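PDB 6VXC: trans-4-hydroxy-L-proline dehydratase from Clostridioides difficile 70-100-2010, which uses a glycyl radical to dehydrate trans-4-hydroxy-L-proline to (S)-1-pyrroline-5-carboxylate in the anaerobic breakdown of 4-hydroxyproline. Local coordinates for residues G167-F172 with H518-I523; I473-E478 with D486-K491; G484-P487 with Q492-I495; E673-S678 with K686-G691. One frame throughout, in Å; residues are numbered along the deposited sequence.

Contact 1. Residues G167-F172 with H518-I523; sequences GMFTEF and HYMIDI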
loop_
_atom_site.group_PDB
_atom_site.type_symbol
_atom_site.label_atom_id
_atom_site.label_comp_id
_atom_site.label_asym_id
_atom_site.label_seq_id
_atom_site.Cartn_x
_atom_site.Cartn_y
_atom_site.Cartn_z
ATOM N N GLY A 167 -19.520 -1.210 -8.603
ATOM C CA GLY A 167 -18.834 -0.713 -7.431
ATOM C C GLY A 167 -19.027 -1.538 -6.178
ATOM O O GLY A 167 -18.827 -1.010 -5.084
ATOM N N MET A 168 -19.393 -2.826 -6.301
ATOM C CA MET A 168 -19.450 -3.699 -5.134
ATOM C C MET A 168 -18.054 -4.003 -4.595
ATOM O O MET A 168 -17.892 -4.281 -3.404
ATOM C CB MET A 168 -20.158 -5.024 -5.472
ATOM C CG MET A 168 -21.600 -4.903 -5.949
ATOM S SD MET A 168 -22.618 -3.858 -4.856
ATOM C CE MET A 168 -22.443 -4.658 -3.249
ATOM N N PHE A 169 -17.056 -4.040 -5.462
ATOM C CA PHE A 169 -15.699 -4.342 -5.033
ATOM C C PHE A 169 -14.757 -3.889 -6.137
ATOM O O PHE A 169 -15.194 -3.519 -7.227
ATOM C CB PHE A 169 -15.534 -5.827 -4.685
ATOM C CG PHE A 169 -15.890 -6.796 -5.811
ATOM C CD1 PHE A 169 -15.027 -6.990 -6.885
ATOM C CD2 PHE A 169 -17.053 -7.551 -5.756
ATOM C CE1 PHE A 169 -15.331 -7.917 -7.903
ATOM C CE2 PHE A 169 -17.376 -8.475 -6.773
ATOM C CZ PHE A 169 -16.512 -8.653 -7.850
ATOM N N THR A 170 -13.460 -3.895 -5.841
ATOM C CA THR A 170 -12.450 -3.565 -6.839
ATOM C C THR A 170 -11.567 -4.787 -7.069
ATOM O O THR A 170 -11.709 -5.808 -6.402
ATOM C CB THR A 170 -11.588 -2.357 -6.427
ATOM O OG1 THR A 170 -10.708 -2.746 -5.365
ATOM C CG2 THR A 170 -12.447 -1.154 -5.968
ATOM N N GLU A 171 -10.639 -4.666 -8.015
ATOM C CA GLU A 171 -9.755 -5.762 -8.412
ATOM C C GLU A 171 -8.317 -5.257 -8.516
ATOM O O GLU A 171 -7.980 -4.518 -9.441
ATOM C CB GLU A 171 -10.194 -6.371 -9.745
ATOM C CG GLU A 171 -9.212 -7.420 -10.232
ATOM C CD GLU A 171 -8.842 -8.405 -9.150
ATOM O OE1 GLU A 171 -9.762 -8.971 -8.530
ATOM O OE2 GLU A 171 -7.643 -8.618 -8.912
ATOM N N PHE A 172 -7.467 -5.695 -7.590
ATOM C CA PHE A 172 -6.123 -5.137 -7.496
ATOM C C PHE A 172 -5.225 -5.548 -8.654
ATOM O O PHE A 172 -4.300 -4.811 -9.001
ATOM C CB PHE A 172 -5.486 -5.547 -6.168
ATOM C CG PHE A 172 -5.486 -4.456 -5.144
ATOM C CD1 PHE A 172 -6.605 -3.645 -4.984
ATOM C CD2 PHE A 172 -4.361 -4.204 -4.381
ATOM C CE1 PHE A 172 -6.610 -2.612 -4.061
ATOM C CE2 PHE A 172 -4.362 -3.173 -3.446
ATOM C CZ PHE A 172 -5.495 -2.369 -3.297
ATOM N N HIS A 518 -22.244 -13.282 1.890
ATOM C CA HIS A 518 -21.731 -14.579 1.459
ATOM C C HIS A 518 -21.686 -14.660 -0.057
ATOM O O HIS A 518 -20.687 -15.083 -0.638
ATOM C CB HIS A 518 -22.601 -15.701 2.039
ATOM C CG HIS A 518 -22.237 -17.076 1.553
ATOM N ND1 HIS A 518 -21.066 -17.714 1.910
ATOM C CD2 HIS A 518 -22.905 -17.943 0.755
ATOM C CE1 HIS A 518 -21.029 -18.911 1.352
ATOM N NE2 HIS A 518 -22.132 -19.076 0.647
ATOM N N TYR A 519 -22.760 -14.230 -0.718
ATOM C CA TYR A 519 -22.800 -14.278 -2.175
ATOM C C TYR A 519 -21.723 -13.389 -2.785
ATOM O O TYR A 519 -21.004 -13.798 -3.702
ATOM C CB TYR A 519 -24.179 -13.848 -2.656
ATOM C CG TYR A 519 -24.335 -13.788 -4.161
ATOM C CD1 TYR A 519 -24.339 -14.950 -4.926
ATOM C CD2 TYR A 519 -24.520 -12.577 -4.806
ATOM C CE1 TYR A 519 -24.506 -14.902 -6.293
ATOM C CE2 TYR A 519 -24.688 -12.510 -6.173
ATOM C CZ TYR A 519 -24.678 -13.678 -6.915
ATOM O OH TYR A 519 -24.845 -13.630 -8.277
ATOM N N MET A 520 -21.595 -12.159 -2.280
ATOM C CA MET A 520 -20.640 -11.231 -2.877
ATOM C C MET A 520 -19.202 -11.694 -2.641
ATOM O O MET A 520 -18.342 -11.548 -3.522
ATOM C CB MET A 520 -20.887 -9.822 -2.320
ATOM C CG MET A 520 -20.293 -8.680 -3.150
ATOM S SD MET A 520 -20.764 -8.705 -4.902
ATOM C CE MET A 520 -22.536 -8.759 -4.732
ATOM N N ILE A 521 -18.923 -12.251 -1.461
ATOM C CA ILE A 521 -17.598 -12.805 -1.204
ATOM C C ILE A 521 -17.344 -14.019 -2.106
ATOM O O ILE A 521 -16.254 -14.170 -2.674
ATOM C CB ILE A 521 -17.430 -13.147 0.291
ATOM C CG1 ILE A 521 -17.555 -11.885 1.174
ATOM C CG2 ILE A 521 -16.085 -13.835 0.537
ATOM C CD1 ILE A 521 -16.624 -10.764 0.783
ATOM N N ASP A 522 -18.340 -14.894 -2.263
ATOM C CA ASP A 522 -18.178 -16.019 -3.183
ATOM C C ASP A 522 -17.816 -15.533 -4.588
ATOM O O ASP A 522 -16.921 -16.087 -5.233
ATOM C CB ASP A 522 -19.454 -16.862 -3.232
ATOM C CG ASP A 522 -19.511 -17.929 -2.147
ATOM O OD1 ASP A 522 -18.530 -18.111 -1.402
ATOM O OD2 ASP A 522 -20.559 -18.607 -2.051
ATOM N N ILE A 523 -18.503 -14.493 -5.075
ATOM C CA ILE A 523 -18.208 -13.953 -6.405
ATOM C C ILE A 523 -16.768 -13.460 -6.476
ATOM O O ILE A 523 -16.048 -13.729 -7.447
ATOM C CB ILE A 523 -19.189 -12.823 -6.761
ATOM C CG1 ILE A 523 -20.579 -13.375 -7.032
ATOM C CG2 ILE A 523 -18.677 -12.010 -7.961
ATOM C CD1 ILE A 523 -21.576 -12.265 -7.314
#

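Contact 2. Residues I473-E478 with D486-K491; sequences IPKILE and DPISKK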
loop_
_atom_site.group_PDB
_atom_site.type_symbol
_atom_site.label_atom_id
_atom_site.label_comp_id
_atom_site.label_asym_id
_atom_site.label_seq_id
_atom_site.Cartn_x
_atom_site.Cartn_y
_atom_site.Cartn_z
ATOM N N ILE A 473 -18.828 -2.811 1.860
ATOM C CA ILE A 473 -19.753 -3.403 2.830
ATOM C C ILE A 473 -21.047 -2.610 2.924
ATOM O O ILE A 473 -22.121 -3.222 2.975
ATOM C CB ILE A 473 -19.057 -3.594 4.183
ATOM C CG1 ILE A 473 -17.802 -4.436 3.991
ATOM C CG2 ILE A 473 -19.989 -4.262 5.164
ATOM C CD1 ILE A 473 -16.966 -4.523 5.225
ATOM N N PRO A 474 -21.032 -1.277 2.974
ATOM C CA PRO A 474 -22.304 -0.532 3.012
ATOM C C PRO A 474 -23.207 -0.816 1.816
ATOM O O PRO A 474 -24.427 -0.899 1.974
ATOM C CB PRO A 474 -21.841 0.936 3.048
ATOM C CG PRO A 474 -20.450 0.884 3.669
ATOM C CD PRO A 474 -19.859 -0.394 3.116
ATOM N N LYS A 475 -22.647 -0.948 0.616
ATOM C CA LYS A 475 -23.501 -1.242 -0.531
ATOM C C LYS A 475 -24.053 -2.665 -0.478
ATOM O O LYS A 475 -25.103 -2.930 -1.059
ATOM C CB LYS A 475 -22.751 -1.006 -1.831
ATOM C CG LYS A 475 -23.662 -0.949 -3.069
ATOM C CD LYS A 475 -22.915 -0.387 -4.271
ATOM C CE LYS A 475 -23.775 -0.347 -5.540
ATOM N NZ LYS A 475 -24.739 0.787 -5.520
ATOM N N ILE A 476 -23.397 -3.575 0.236
ATOM C CA ILE A 476 -24.002 -4.881 0.458
ATOM C C ILE A 476 -25.273 -4.741 1.289
ATOM O O ILE A 476 -26.269 -5.428 1.034
ATOM C CB ILE A 476 -22.983 -5.840 1.094
ATOM C CG1 ILE A 476 -21.867 -6.133 0.072
ATOM C CG2 ILE A 476 -23.665 -7.126 1.598
ATOM C CD1 ILE A 476 -20.734 -6.989 0.613
ATOM N N LEU A 477 -25.279 -3.839 2.281
ATOM C CA LEU A 477 -26.535 -3.564 2.976
ATOM C C LEU A 477 -27.548 -2.942 2.020
ATOM O O LEU A 477 -28.731 -3.294 2.045
ATOM C CB LEU A 477 -26.311 -2.653 4.194
ATOM C CG LEU A 477 -27.580 -2.260 4.985
ATOM C CD1 LEU A 477 -28.282 -3.475 5.589
ATOM C CD2 LEU A 477 -27.266 -1.262 6.084
ATOM N N GLU A 478 -27.093 -2.043 1.144
ATOM C CA GLU A 478 -28.014 -1.446 0.184
ATOM C C GLU A 478 -28.684 -2.514 -0.669
ATOM O O GLU A 478 -29.913 -2.519 -0.808
ATOM C CB GLU A 478 -27.277 -0.433 -0.697
ATOM C CG GLU A 478 -28.169 0.321 -1.691
ATOM C CD GLU A 478 -27.415 1.422 -2.440
ATOM O OE1 GLU A 478 -26.530 1.105 -3.254
ATOM O OE2 GLU A 478 -27.705 2.612 -2.201
ATOM N N ASP A 486 -29.721 -3.227 -7.305
ATOM C CA ASP A 486 -28.888 -2.062 -7.056
ATOM C C ASP A 486 -29.618 -0.816 -7.542
ATOM O O ASP A 486 -29.786 -0.646 -8.755
ATOM C CB ASP A 486 -27.542 -2.221 -7.761
ATOM C CG ASP A 486 -26.688 -0.982 -7.693
ATOM O OD1 ASP A 486 -26.981 -0.105 -6.868
ATOM O OD2 ASP A 486 -25.728 -0.894 -8.491
ATOM N N PRO A 487 -30.049 0.084 -6.653
ATOM C CA PRO A 487 -30.813 1.251 -7.102
ATOM C C PRO A 487 -30.020 2.197 -7.979
ATOM O O PRO A 487 -30.623 3.039 -8.651
ATOM C CB PRO A 487 -31.212 1.943 -5.787
ATOM C CG PRO A 487 -30.822 1.012 -4.697
ATOM C CD PRO A 487 -29.749 0.148 -5.218
ATOM N N ILE A 488 -28.690 2.116 -7.963
ATOM C CA ILE A 488 -27.854 3.033 -8.729
ATOM C C ILE A 488 -27.589 2.490 -10.134
ATOM O O ILE A 488 -27.890 3.154 -11.129
ATOM C CB ILE A 488 -26.537 3.331 -7.984
ATOM C CG1 ILE A 488 -26.824 3.850 -6.575
ATOM C CG2 ILE A 488 -25.686 4.323 -8.770
ATOM C CD1 ILE A 488 -27.735 5.074 -6.518
ATOM N N SER A 489 -27.006 1.297 -10.239
ATOM C CA SER A 489 -26.829 0.741 -11.577
ATOM C C SER A 489 -28.135 0.231 -12.168
ATOM O O SER A 489 -28.155 -0.115 -13.350
ATOM C CB SER A 489 -25.799 -0.387 -11.578
ATOM O OG SER A 489 -26.324 -1.541 -10.953
ATOM N N LYS A 490 -29.215 0.182 -11.379
ATOM C CA LYS A 490 -30.525 -0.265 -11.852
ATOM C C LYS A 490 -30.444 -1.668 -12.449
ATOM O O LYS A 490 -31.093 -1.984 -13.446
ATOM C CB LYS A 490 -31.106 0.740 -12.850
ATOM C CG LYS A 490 -31.833 1.928 -12.182
ATOM C CD LYS A 490 -31.569 3.244 -12.907
ATOM C CE LYS A 490 -32.816 4.091 -13.095
ATOM N NZ LYS A 490 -33.660 4.166 -11.865
ATOM N N LYS A 491 -29.627 -2.517 -11.830
ATOM C CA LYS A 491 -29.470 -3.904 -12.232
ATOM C C LYS A 491 -29.596 -4.803 -11.014
ATOM O O LYS A 491 -29.381 -4.373 -9.872
ATOM C CB LYS A 491 -28.119 -4.165 -12.905
ATOM C CG LYS A 491 -27.881 -3.324 -14.131
ATOM C CD LYS A 491 -26.926 -4.000 -15.113
ATOM C CE LYS A 491 -25.641 -4.461 -14.485
ATOM N NZ LYS A 491 -24.629 -4.880 -15.522
#

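Contact 3. Residues G484-P487 with Q492-I495; sequences GYDP and QIGI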
loop_
_atom_site.group_PDB
_atom_site.type_symbol
_atom_site.label_atom_id
_atom_site.label_comp_id
_atom_site.label_asym_id
_atom_site.label_seq_id
_atom_site.Cartn_x
_atom_site.Cartn_y
_atom_site.Cartn_z
ATOM N N GLY A 484 -31.529 -7.490 -3.491
ATOM C CA GLY A 484 -30.508 -7.800 -4.466
ATOM C C GLY A 484 -30.412 -6.817 -5.603
ATOM O O GLY A 484 -29.477 -6.905 -6.403
ATOM N N TYR A 485 -31.360 -5.900 -5.710
ATOM C CA TYR A 485 -31.368 -4.910 -6.771
ATOM C C TYR A 485 -30.503 -3.727 -6.365
ATOM O O TYR A 485 -30.531 -3.289 -5.215
ATOM C CB TYR A 485 -32.807 -4.469 -7.045
ATOM C CG TYR A 485 -33.000 -3.460 -8.144
ATOM C CD1 TYR A 485 -32.915 -3.836 -9.479
ATOM C CD2 TYR A 485 -33.322 -2.144 -7.856
ATOM C CE1 TYR A 485 -33.119 -2.926 -10.488
ATOM C CE2 TYR A 485 -33.532 -1.227 -8.861
ATOM C CZ TYR A 485 -33.429 -1.629 -10.170
ATOM O OH TYR A 485 -33.635 -0.724 -11.172
ATOM N N ASP A 486 -29.721 -3.227 -7.305
ATOM C CA ASP A 486 -28.888 -2.062 -7.056
ATOM C C ASP A 486 -29.618 -0.816 -7.542
ATOM O O ASP A 486 -29.786 -0.646 -8.755
ATOM C CB ASP A 486 -27.542 -2.221 -7.761
ATOM C CG ASP A 486 -26.688 -0.982 -7.693
ATOM O OD1 ASP A 486 -26.981 -0.105 -6.868
ATOM O OD2 ASP A 486 -25.728 -0.894 -8.491
ATOM N N PRO A 487 -30.049 0.084 -6.653
ATOM C CA PRO A 487 -30.813 1.251 -7.102
ATOM C C PRO A 487 -30.020 2.197 -7.979
ATOM O O PRO A 487 -30.623 3.039 -8.651
ATOM C CB PRO A 487 -31.212 1.943 -5.787
ATOM C CG PRO A 487 -30.822 1.012 -4.697
ATOM C CD PRO A 487 -29.749 0.148 -5.218
ATOM N N GLN A 492 -29.936 -6.064 -11.276
ATOM C CA GLN A 492 -29.925 -7.105 -10.253
ATOM C C GLN A 492 -28.481 -7.555 -10.052
ATOM O O GLN A 492 -27.947 -8.334 -10.840
ATOM C CB GLN A 492 -30.812 -8.275 -10.669
ATOM C CG GLN A 492 -30.988 -9.335 -9.589
ATOM C CD GLN A 492 -31.834 -8.854 -8.415
ATOM O OE1 GLN A 492 -32.458 -7.800 -8.473
ATOM N NE2 GLN A 492 -31.836 -9.616 -7.339
ATOM N N ILE A 493 -27.858 -7.103 -8.968
ATOM C CA ILE A 493 -26.451 -7.378 -8.699
ATOM C C ILE A 493 -26.287 -8.493 -7.675
ATOM O O ILE A 493 -25.412 -9.343 -7.820
ATOM C CB ILE A 493 -25.731 -6.082 -8.246
ATOM C CG1 ILE A 493 -25.754 -5.034 -9.375
ATOM C CG2 ILE A 493 -24.315 -6.361 -7.717
ATOM C CD1 ILE A 493 -25.076 -5.503 -10.644
ATOM N N GLY A 494 -27.144 -8.523 -6.664
ATOM C CA GLY A 494 -27.114 -9.532 -5.628
ATOM C C GLY A 494 -28.162 -10.612 -5.820
ATOM O O GLY A 494 -28.643 -10.857 -6.930
ATOM N N ILE A 495 -28.506 -11.279 -4.720
ATOM C CA ILE A 495 -29.479 -12.369 -4.721
ATOM C C ILE A 495 -30.771 -11.894 -4.054
ATOM O O ILE A 495 -30.812 -10.851 -3.411
ATOM C CB ILE A 495 -28.938 -13.630 -4.023
ATOM C CG1 ILE A 495 -28.386 -13.288 -2.636
ATOM C CG2 ILE A 495 -27.851 -14.269 -4.871
ATOM C CD1 ILE A 495 -28.060 -14.488 -1.769
#

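Contact 4. Residues E673-S678 with K686-G691; sequences EIMGAS and KPVSEG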
loop_
_atom_site.group_PDB
_atom_site.type_symbol
_atom_site.label_atom_id
_atom_site.label_comp_id
_atom_site.label_asym_id
_atom_site.label_seq_id
_atom_site.Cartn_x
_atom_site.Cartn_y
_atom_site.Cartn_z
ATOM N N GLU A 673 -19.668 7.218 -3.757
ATOM C CA GLU A 673 -20.175 7.896 -4.949
ATOM C C GLU A 673 -21.189 7.044 -5.718
ATOM O O GLU A 673 -22.097 7.590 -6.348
ATOM C CB GLU A 673 -19.013 8.303 -5.858
ATOM C CG GLU A 673 -18.218 9.514 -5.356
ATOM C CD GLU A 673 -16.999 9.860 -6.232
ATOM O OE1 GLU A 673 -16.585 11.047 -6.234
ATOM O OE2 GLU A 673 -16.477 8.954 -6.926
ATOM N N ILE A 674 -21.035 5.727 -5.730
ATOM C CA ILE A 674 -21.969 4.904 -6.496
ATOM C C ILE A 674 -22.974 4.210 -5.582
ATOM O O ILE A 674 -23.488 3.132 -5.910
ATOM C CB ILE A 674 -21.229 3.882 -7.382
ATOM C CG1 ILE A 674 -20.087 3.231 -6.605
ATOM C CG2 ILE A 674 -20.740 4.552 -8.644
ATOM C CD1 ILE A 674 -20.565 2.171 -5.649
ATOM N N MET A 675 -23.251 4.808 -4.432
ATOM C CA MET A 675 -24.239 4.296 -3.491
ATOM C C MET A 675 -25.292 5.355 -3.205
ATOM O O MET A 675 -24.993 6.551 -3.164
ATOM C CB MET A 675 -23.564 3.848 -2.194
ATOM C CG MET A 675 -24.448 3.101 -1.226
ATOM S SD MET A 675 -23.430 2.420 0.099
ATOM C CE MET A 675 -24.640 2.248 1.360
ATOM N N GLY A 676 -26.530 4.916 -2.997
ATOM C CA GLY A 676 -27.585 5.830 -2.620
ATOM C C GLY A 676 -27.471 6.232 -1.165
ATOM O O GLY A 676 -26.503 5.921 -0.469
ATOM N N ALA A 677 -28.498 6.932 -0.698
ATOM C CA ALA A 677 -28.563 7.291 0.707
ATOM C C ALA A 677 -28.608 6.029 1.551
ATOM O O ALA A 677 -29.097 4.986 1.116
ATOM C CB ALA A 677 -29.786 8.160 0.983
ATOM N N SER A 678 -28.071 6.115 2.756
ATOM C CA SER A 678 -28.061 4.980 3.663
ATOM C C SER A 678 -28.828 5.298 4.937
ATOM O O SER A 678 -29.055 6.471 5.264
ATOM C CB SER A 678 -26.626 4.531 4.006
ATOM O OG SER A 678 -25.737 5.596 4.278
ATOM N N LYS A 686 -22.549 10.473 -1.258
ATOM C CA LYS A 686 -21.515 10.921 -0.324
ATOM C C LYS A 686 -20.542 9.776 -0.004
ATOM O O LYS A 686 -20.913 8.603 -0.051
ATOM C CB LYS A 686 -22.142 11.410 0.981
ATOM C CG LYS A 686 -23.083 12.581 0.852
ATOM C CD LYS A 686 -22.369 13.826 0.363
ATOM C CE LYS A 686 -21.465 14.396 1.443
ATOM N NZ LYS A 686 -21.258 15.874 1.291
ATOM N N PRO A 687 -19.293 10.093 0.344
ATOM C CA PRO A 687 -18.354 9.039 0.764
ATOM C C PRO A 687 -18.881 8.189 1.918
ATOM O O PRO A 687 -19.692 8.632 2.728
ATOM C CB PRO A 687 -17.108 9.829 1.182
ATOM C CG PRO A 687 -17.166 11.087 0.361
ATOM C CD PRO A 687 -18.647 11.412 0.237
ATOM N N VAL A 688 -18.412 6.945 1.984
ATOM C CA VAL A 688 -18.615 6.144 3.193
ATOM C C VAL A 688 -17.468 6.437 4.164
ATOM O O VAL A 688 -16.527 7.168 3.832
ATOM C CB VAL A 688 -18.756 4.630 2.893
ATOM C CG1 VAL A 688 -19.972 4.366 2.002
ATOM C CG2 VAL A 688 -17.501 4.054 2.204
ATOM N N SER A 689 -17.561 5.907 5.381
ATOM C CA SER A 689 -16.538 6.169 6.388
ATOM C C SER A 689 -15.202 5.570 5.955
ATOM O O SER A 689 -15.157 4.576 5.232
ATOM C CB SER A 689 -16.956 5.572 7.732
ATOM O OG SER A 689 -17.264 4.185 7.601
ATOM N N GLU A 690 -14.103 6.180 6.419
ATOM C CA GLU A 690 -12.741 5.760 6.094
ATOM C C GLU A 690 -12.139 4.899 7.203
ATOM O O GLU A 690 -12.320 5.177 8.392
ATOM C CB GLU A 690 -11.843 6.977 5.800
ATOM C CG GLU A 690 -12.153 8.229 6.611
ATOM C CD GLU A 690 -11.590 8.263 8.027
ATOM O OE1 GLU A 690 -10.657 7.497 8.344
ATOM O OE2 GLU A 690 -12.121 9.053 8.837
ATOM N N GLY A 691 -11.423 3.851 6.802
ATOM C CA GLY A 691 -10.827 2.917 7.748
ATOM C C GLY A 691 -11.859 2.368 8.708
ATOM O O GLY A 691 -12.991 2.083 8.324
#

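Contact 1. Residues G167-F172 with H518-I523
A Met-aromatic contact between Phe169 and Met520 forms the middle of this buried apolar junction, where the loop leaving helix 158-166 meets helix 506-538. The sulfur lies in the plane of the phenyl ring, 5.0 Å from Met520 SD to the Phe169 ring centroid and 84° off the ring normal, so it faces the ring's C-H edge. The nearest ring atom is Phe169 CE2, 3.9 Å from Met520 SD. One helical turn on, the branch methyl of Ile523 reaches the same edge, with Ile523 CG2 3.9 Å from Phe169 CE2. The same sulfur also meets Met168: Met520 SD is 3.8 Å from Met168 CB, and the two thioether chains cross at about a right angle. Bends at chi2 and chi3 (53° and 54°) fold the Met520 chain so that its sulfur, rather than its terminal methyl, makes these closest approaches. No hydrogen bond joins the two segments here. Trp160 meets the Phe169 ring edge-to-face, and Leu479 and Met471 also pack on Met520. Met168 and Phe169 come to helix 506-538 directly after Gly167, whose positive phi closes helix 158-166 in a Schellman motif.

Contact 2. Residues I473-E478 with D486-K491
Lys475 and Asp486 meet at about a right angle, the lysine arriving from helix 473-481 over one face of the carboxylate. Its ammonium forms a salt bridge of 2.8 Å from Lys475 NZ to Asp486 OD1, reached 42° out of the carboxylate plane. The lysine chain runs extended from the helix and turns only at its last torsion (chi4 77°), which swings NZ toward Glu478 as well. That second salt bridge, 2.9 Å from Lys475 NZ to Glu478 OE1, meets the oxygen nearly along its C-O axis. Two carboxylates thus share one ammonium; their planes are 28° apart, and Glu478 OE1 lies 3.8 Å from Asp486 OD1, a like-charge approach that the shared ammonium probably offsets. Asp486 is also held by its own loop. The backbone N of Ile488 binds OD1 in an Asx turn, from the face opposite to the lysine, while OD2 receives both the hydroxyl and the backbone N of Ser489 on a single face, with 2.6 Å from Ser489 OG to Asp486 OD2. Four donors therefore fix the rotation of this carboxylate. Pro487 and Glu478 approach from opposite directions, Glu478 CD lying 3.8 Å from Pro487 CD. Lys475 NZ is also hydrogen-bonded to Ile674 O, and Glu478 OE2 to Gly676 N. The site lies where the tight loop between strands 485-486 and 491-492 folds back on helix 473-481, with Ala166 of helix 158-166 touching Asp486 and Ser489, and helices 506-538 and 575-591 packing on other side chains of the helical segment.

Contact 3. Residues G484-P487 with Q492-I495
Gly484 and Gln492 bury the most surface in this contact, followed by Ile493. The carbonyl of Gly484 takes two successive backbone N-H groups. Ile493 N lies 3.0 Å from Gly484 O in a bent bond, and Gly494 N is 2.9 Å from Gly484 O in a straighter one that uses a lone pair in the carbonyl plane. The chain is tight around this glycine: Gly484 CA sits 3.2 Å from Ile495 O in a CA-H...O contact, and the Gln492 amide also lies close against it. Gln492 forms an antiparallel non-hydrogen-bonded pair with Tyr485, their side chains on one face of the small hairpin. Its CG is anti to the backbone N (chi1 -173°), but a bend at chi2 (70°) brings the amide back across the facing strand. There Gln492 OE1 lies 3.6 Å from Tyr485 CB, near the ring plane and at its edge, with amide and ring planes 28° apart. Gln492 NE2 approaches Gly484 C and CA and is hydrogen-bonded to Asn483 O, which holds the amide over the glycine. On the other face of the hairpin Ile493 turns its CG1 branch to the aliphatic part of Asp486, 3.7 Å from Ile493 CG1 to Asp486 CB. This face lies inward: Leu479 of helix 473-481 and Ala166 of helix 158-166 touch both residues, whereas beyond Ile495 the chain leads into helix 506-538, whose Gln516 is hydrogen-bonded to Ile495 O.

Contact 4. Residues E673-S678 with K686-G691
Met675 and Val688 supply the apolar part of this contact, a loose approach with Met675 SD 4.4 Å from Val688 CG1. The methionine chain is nearly straight: CG lies anti to the backbone N (chi1 -171°) and chi2 is 171°, which carries the sulfur well away from its own backbone and toward the valine. Pro474 of helix 473-481 touches both side chains and thereby lines the same apolar patch, while Thr577 of helix 575-591 also touches Val688. Between the backbones there is proximity without a bond: Glu673 N is 4.1 Å from Lys686 O, and the CA atoms of Glu673 and Lys686 come within 5.7 Å. Glu673 is the last residue of helix 667-673, and both segments belong to the long irregular connection between that helix and helix 703-711. In this glycyl radical enzyme the connection joins PFL-family sequence to glycine-radical-family sequence; its arms approach at Glu673/Lys686 and Met675/Val688 and then part. Polar links come from neighbours in the loop and beyond it. Arg682, in the turn between the arms, is hydrogen-bonded through NH1 to Gly676 O and through NE to Lys686 O, spanning both arms, and a backbone hydrogen bond joins Met675 to Ala685. Ser689 N is hydrogen-bonded to Thr577 OG1, and Val688 to the His668 backbone.

All four contacts lie on one side of the chain's centre, around helix 473-481. Contacts 2 and 3 have centres about 6 Å apart and share Asp486 and Pro487; both are nested in the long loop closed by contact 1, whose centre is about 12 Å and 13 Å from theirs. Met168 links these three, touching Lys475, Ile476 and Ile493. Contact 4 follows later in the chain, its centre about 11 Å from that of contact 2 and 17 Å from that of contact 1. The polar ends of Lys475 and Glu478 reach its 673-678 arm. The helix thus connects the small hairpin with the loop leading into the glycine radical region, away from the probable catalytic residues Cys454 and Glu456.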